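Cytoplasmic export protein 1 (Saccharomyces cerevisiae, PDB 3VWA) binds tRNA and serves in the nuclear tRNA export machinery, where it may collect tRNA from export receptors at the nuclear pore and pass it on for translation. Local coordinates at residues 326-329 and 330-334; 336-339 and 340-344. All blocks are in the same frame, centred on the assembly; numbering follows the deposited sequence.

Interaction 1: 326-329 and 330-334; sequences AIVL and DLTSE
Four consecutive i to i+4 backbone bonds join Ala326, Ile327, Val328 and Leu329 to Asp330, Leu331, Thr332 and Ser333, the regular pattern of an alpha-helix, here the C-terminal half of helix 321-335 in the all-helical, HEAT-repeat-bearing part that follows the kinase-like domain in this fragment of a longer protein. The bond from Leu331 N to Ile327 O is 2.8 Å long; the last one, Ser333 N to Leu329 O, has stretched to 3.3 Å, and its donor stands above the carbonyl plane.

Two pairs of side chains meet one turn apart. Ile327 and Leu331 lie alongside each other, pointing the same way. With CG1 beside its backbone N (chi1 -46°), Ile327 swings its CG2 branch forward, and that methyl meets Leu331 CD1 at 3.8 Å. Val328 and Thr332 are set aslant, CG1 of the valine 4.1 Å from CG2 of the threonine.

Thr332 does more than pack. Its hydroxyl sits between its own backbone N and carbonyl carbon (chi1 44°), folded back against the preceding turn, so that this buried threonine finds a backbone partner for its polar group.

Around the helix, Ile327 and Val328 rest on Leu292 of helix 283-303, while Leu329 faces Leu360 and Tyr364 of helix 355-368, so this turn is wedged between neighbouring helices of the solenoid. Asp330 carries its carboxylate away from the preceding turn; OD1 pairs with Tyr269 OH in a hydrogen bond and with Arg273 in a salt bridge, and Arg273 also pairs with Glu334. Val328 O is gripped twice, by Thr332 N at 2.9 Å and by Thr332 OG1 at 2.6 Å, the two donors arriving from opposite faces of its carbonyl plane.

Interaction 2: 336-339 and 340-344; sequences NTFP and VGFND
Phe342 lies against Phe338 and Pro339 where a type II beta turn, Pro339 to Phe342, leads into helix 342-351 with Gly341 at the N-cap. This is the connection between two successive helices of the helical solenoid, 321-335 and 342-351.

The Phe342 side chain starts at CB, which rests 3.1 Å from Pro339 O and 4.0 Å from Pro339 CD. Its CG stands anti to the backbone N (chi1 -178°), which carries the ring back over the loop; CD1 stays near the proline, 4.1 Å from CD, while CD2 turns to the Phe338 side chain. Farther out, CE2 and CZ meet the Phe338 ring, CZ lying 3.9 Å from Phe338 CE2, in the plane of that ring at its edge. The two rings are oblique, with centroids 5.0 Å apart and planes at 51°.

Pro371 packs on both aromatics, and Thr332 of helix 321-335 touches both as well. Replacing Phe342 with an alanine is likely to leave the Phe338 ring without its aromatic neighbour and open a gap beside Pro339 and Pro371.

Gly341 has a phi of 91°, where a CB would jam against the carbonyl oxygen of Val340. The turn is closed by Phe342 N, which donates to Pro339 O at 2.9 Å from above the carbonyl plane.

Interaction 1 is buried inside helix 321-335, whereas interaction 2 lies nearer the surface, in the loop that follows and the first turn of helix 342-351. The first is built on repeated main-chain bonds with aliphatic pairs and a threonine hydroxyl; the second has a single turn-closing bond and relies on aromatic rings and a proline. Thr332 joins them: its O probably accepts a hydrogen bond from Thr337 N at 3.2 Å, and its CB lies 3.7 Å from Phe338 CE2. Val328 CG1 also packs on Phe342 CE1, at 4.1 Å. Through Thr332 and Val328 the side of helix 321-335 meets the loop and the first residue of helix 342-351.

Interaction 1: 326-329 and 330-334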
loop_
_atom_site.group_PDB
_atom_site.type_symbol
_atom_site.label_atom_id
_atom_site.label_comp_id
_atom_site.label_asym_id
_atom_site.label_seq_id
_atom_site.Cartn_x
_atom_site.Cartn_y
_atom_site.Cartn_z
ATOM N N ALA A 326 5.580 9.159 8.111
ATOM C CA ALA A 326 6.554 8.764 7.049
ATOM C C ALA A 326 6.392 7.281 6.705
ATOM O O ALA A 326 6.355 6.881 5.515
ATOM C CB ALA A 326 8.015 9.106 7.449
ATOM N N ILE A 327 6.168 6.470 7.728
ATOM C CA ILE A 327 5.936 5.061 7.513
ATOM C C ILE A 327 4.666 4.854 6.742
ATOM O O ILE A 327 4.586 3.998 5.857
ATOM C CB ILE A 327 5.800 4.353 8.860
ATOM C CG1 ILE A 327 6.910 4.797 9.825
ATOM C CG2 ILE A 327 5.701 2.861 8.746
ATOM C CD1 ILE A 327 8.263 4.213 9.556
ATOM N N VAL A 328 3.619 5.587 7.110
ATOM C CA VAL A 328 2.338 5.312 6.525
ATOM C C VAL A 328 2.418 5.722 5.028
ATOM O O VAL A 328 1.954 4.984 4.154
ATOM C CB VAL A 328 1.220 6.044 7.291
ATOM C CG1 VAL A 328 0.053 6.358 6.388
ATOM C CG2 VAL A 328 0.734 5.210 8.459
ATOM N N LEU A 329 2.993 6.889 4.764
ATOM C CA LEU A 329 3.055 7.443 3.389
ATOM C C LEU A 329 3.905 6.569 2.511
ATOM O O LEU A 329 3.537 6.332 1.363
ATOM C CB LEU A 329 3.646 8.860 3.331
ATOM C CG LEU A 329 2.840 9.984 3.943
ATOM C CD1 LEU A 329 3.732 11.222 4.141
ATOM C CD2 LEU A 329 1.625 10.214 3.057
ATOM N N ASP A 330 5.031 6.119 3.058
ATOM C CA ASP A 330 5.878 5.108 2.402
ATOM C C ASP A 330 5.144 3.813 2.129
ATOM O O ASP A 330 5.062 3.370 1.000
ATOM C CB ASP A 330 7.158 4.787 3.214
ATOM C CG ASP A 330 8.066 3.736 2.511
ATOM O OD1 ASP A 330 8.837 3.040 3.208
ATOM O OD2 ASP A 330 8.051 3.612 1.260
ATOM N N LEU A 331 4.588 3.189 3.153
ATOM C CA LEU A 331 4.066 1.836 2.947
ATOM C C LEU A 331 2.775 1.805 2.131
ATOM O O LEU A 331 2.525 0.816 1.445
ATOM C CB LEU A 331 3.881 1.111 4.268
ATOM C CG LEU A 331 5.170 0.777 5.019
ATOM C CD1 LEU A 331 4.768 0.104 6.307
ATOM C CD2 LEU A 331 6.108 -0.115 4.199
ATOM N N THR A 332 1.947 2.845 2.269
ATOM C CA THR A 332 0.671 2.943 1.528
ATOM C C THR A 332 1.028 3.073 0.060
ATOM O O THR A 332 0.483 2.355 -0.772
ATOM C CB THR A 332 -0.234 4.154 1.915
ATOM O OG1 THR A 332 0.537 5.344 2.042
ATOM C CG2 THR A 332 -0.988 3.919 3.253
ATOM N N SER A 333 1.972 3.947 -0.243
ATOM C CA SER A 333 2.420 4.121 -1.616
ATOM C C SER A 333 3.010 2.825 -2.161
ATOM O O SER A 333 2.628 2.387 -3.233
ATOM C CB SER A 333 3.437 5.252 -1.736
ATOM O OG SER A 333 4.098 5.189 -3.004
ATOM N N GLU A 334 3.932 2.213 -1.411
ATOM C CA GLU A 334 4.591 1.026 -1.889
ATOM C C GLU A 334 3.578 -0.068 -2.227
ATOM O O GLU A 334 3.736 -0.764 -3.230
ATOM C CB GLU A 334 5.623 0.492 -0.886
ATOM C CG GLU A 334 6.295 -0.767 -1.441
ATOM C CD GLU A 334 6.989 -1.604 -0.374
ATOM O OE1 GLU A 334 7.928 -1.109 0.274
ATOM O OE2 GLU A 334 6.620 -2.778 -0.193
#

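Interaction 2: 336-339 and 340-344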
loop_
_atom_site.group_PDB
_atom_site.type_symbol
_atom_site.label_atom_id
_atom_site.label_comp_id
_atom_site.label_asym_id
_atom_site.label_seq_id
_atom_site.Cartn_x
_atom_site.Cartn_y
_atom_site.Cartn_z
ATOM N N ASN A 336 0.397 0.446 -2.800
ATOM C CA ASN A 336 -0.776 0.990 -3.450
ATOM C C ASN A 336 -2.117 0.616 -2.763
ATOM O O ASN A 336 -3.076 0.269 -3.445
ATOM C CB ASN A 336 -0.795 0.596 -4.937
ATOM C CG ASN A 336 -1.754 1.450 -5.743
ATOM O OD1 ASN A 336 -1.911 2.638 -5.466
ATOM N ND2 ASN A 336 -2.420 0.848 -6.731
ATOM N N THR A 337 -2.160 0.690 -1.425
ATOM C CA THR A 337 -3.368 0.500 -0.624
ATOM C C THR A 337 -3.489 1.660 0.364
ATOM O O THR A 337 -2.493 2.179 0.828
ATOM C CB THR A 337 -3.292 -0.782 0.247
ATOM O OG1 THR A 337 -2.074 -0.756 1.009
ATOM C CG2 THR A 337 -3.368 -2.089 -0.605
ATOM N N PHE A 338 -4.706 1.997 0.748
ATOM C CA PHE A 338 -5.001 3.232 1.442
ATOM C C PHE A 338 -6.218 2.964 2.281
ATOM O O PHE A 338 -7.228 2.550 1.747
ATOM C CB PHE A 338 -5.338 4.308 0.391
ATOM C CG PHE A 338 -4.177 4.661 -0.471
ATOM C CD1 PHE A 338 -3.996 4.042 -1.706
ATOM C CD2 PHE A 338 -3.234 5.553 -0.032
ATOM C CE1 PHE A 338 -2.884 4.306 -2.480
ATOM C CE2 PHE A 338 -2.131 5.859 -0.814
ATOM C CZ PHE A 338 -1.959 5.223 -2.047
ATOM N N PRO A 339 -6.132 3.172 3.599
ATOM C CA PRO A 339 -7.277 2.774 4.436
ATOM C C PRO A 339 -8.419 3.775 4.377
ATOM O O PRO A 339 -8.210 4.929 4.029
ATOM C CB PRO A 339 -6.689 2.766 5.861
ATOM C CG PRO A 339 -5.537 3.718 5.761
ATOM C CD PRO A 339 -4.955 3.550 4.406
ATOM N N VAL A 340 -9.618 3.322 4.728
ATOM C CA VAL A 340 -10.777 4.201 4.830
ATOM C C VAL A 340 -10.405 5.385 5.698
ATOM O O VAL A 340 -9.918 5.226 6.796
ATOM C CB VAL A 340 -12.052 3.432 5.305
ATOM C CG1 VAL A 340 -13.137 4.363 5.831
ATOM C CG2 VAL A 340 -12.620 2.640 4.149
ATOM N N GLY A 341 -10.584 6.584 5.164
ATOM C CA GLY A 341 -10.302 7.795 5.921
ATOM C C GLY A 341 -8.887 8.321 5.771
ATOM O O GLY A 341 -8.549 9.348 6.362
ATOM N N PHE A 342 -8.046 7.614 5.011
ATOM C CA PHE A 342 -6.744 8.116 4.650
ATOM C C PHE A 342 -6.900 9.573 4.181
ATOM O O PHE A 342 -6.214 10.504 4.644
ATOM C CB PHE A 342 -6.223 7.234 3.517
ATOM C CG PHE A 342 -4.850 7.595 3.059
ATOM C CD1 PHE A 342 -3.764 7.480 3.920
ATOM C CD2 PHE A 342 -4.640 8.063 1.776
ATOM C CE1 PHE A 342 -2.499 7.842 3.508
ATOM C CE2 PHE A 342 -3.363 8.406 1.347
ATOM C CZ PHE A 342 -2.295 8.286 2.218
ATOM N N ASN A 343 -7.852 9.782 3.286
ATOM C CA ASN A 343 -8.163 11.119 2.844
ATOM C C ASN A 343 -8.301 12.095 4.029
ATOM O O ASN A 343 -7.685 13.163 3.995
ATOM C CB ASN A 343 -9.397 11.117 1.906
ATOM C CG ASN A 343 -10.743 10.853 2.639
ATOM O OD1 ASN A 343 -10.790 10.380 3.796
ATOM N ND2 ASN A 343 -11.852 11.180 1.953
ATOM N N ASP A 344 -9.047 11.715 5.094
ATOM C CA ASP A 344 -9.211 12.591 6.267
ATOM C C ASP A 344 -7.939 12.760 7.054
ATOM O O ASP A 344 -7.681 13.834 7.590
ATOM C CB ASP A 344 -10.352 12.103 7.188
ATOM C CG ASP A 344 -11.709 12.141 6.510
ATOM O OD1 ASP A 344 -11.872 12.869 5.502
ATOM O OD2 ASP A 344 -12.627 11.436 6.965
#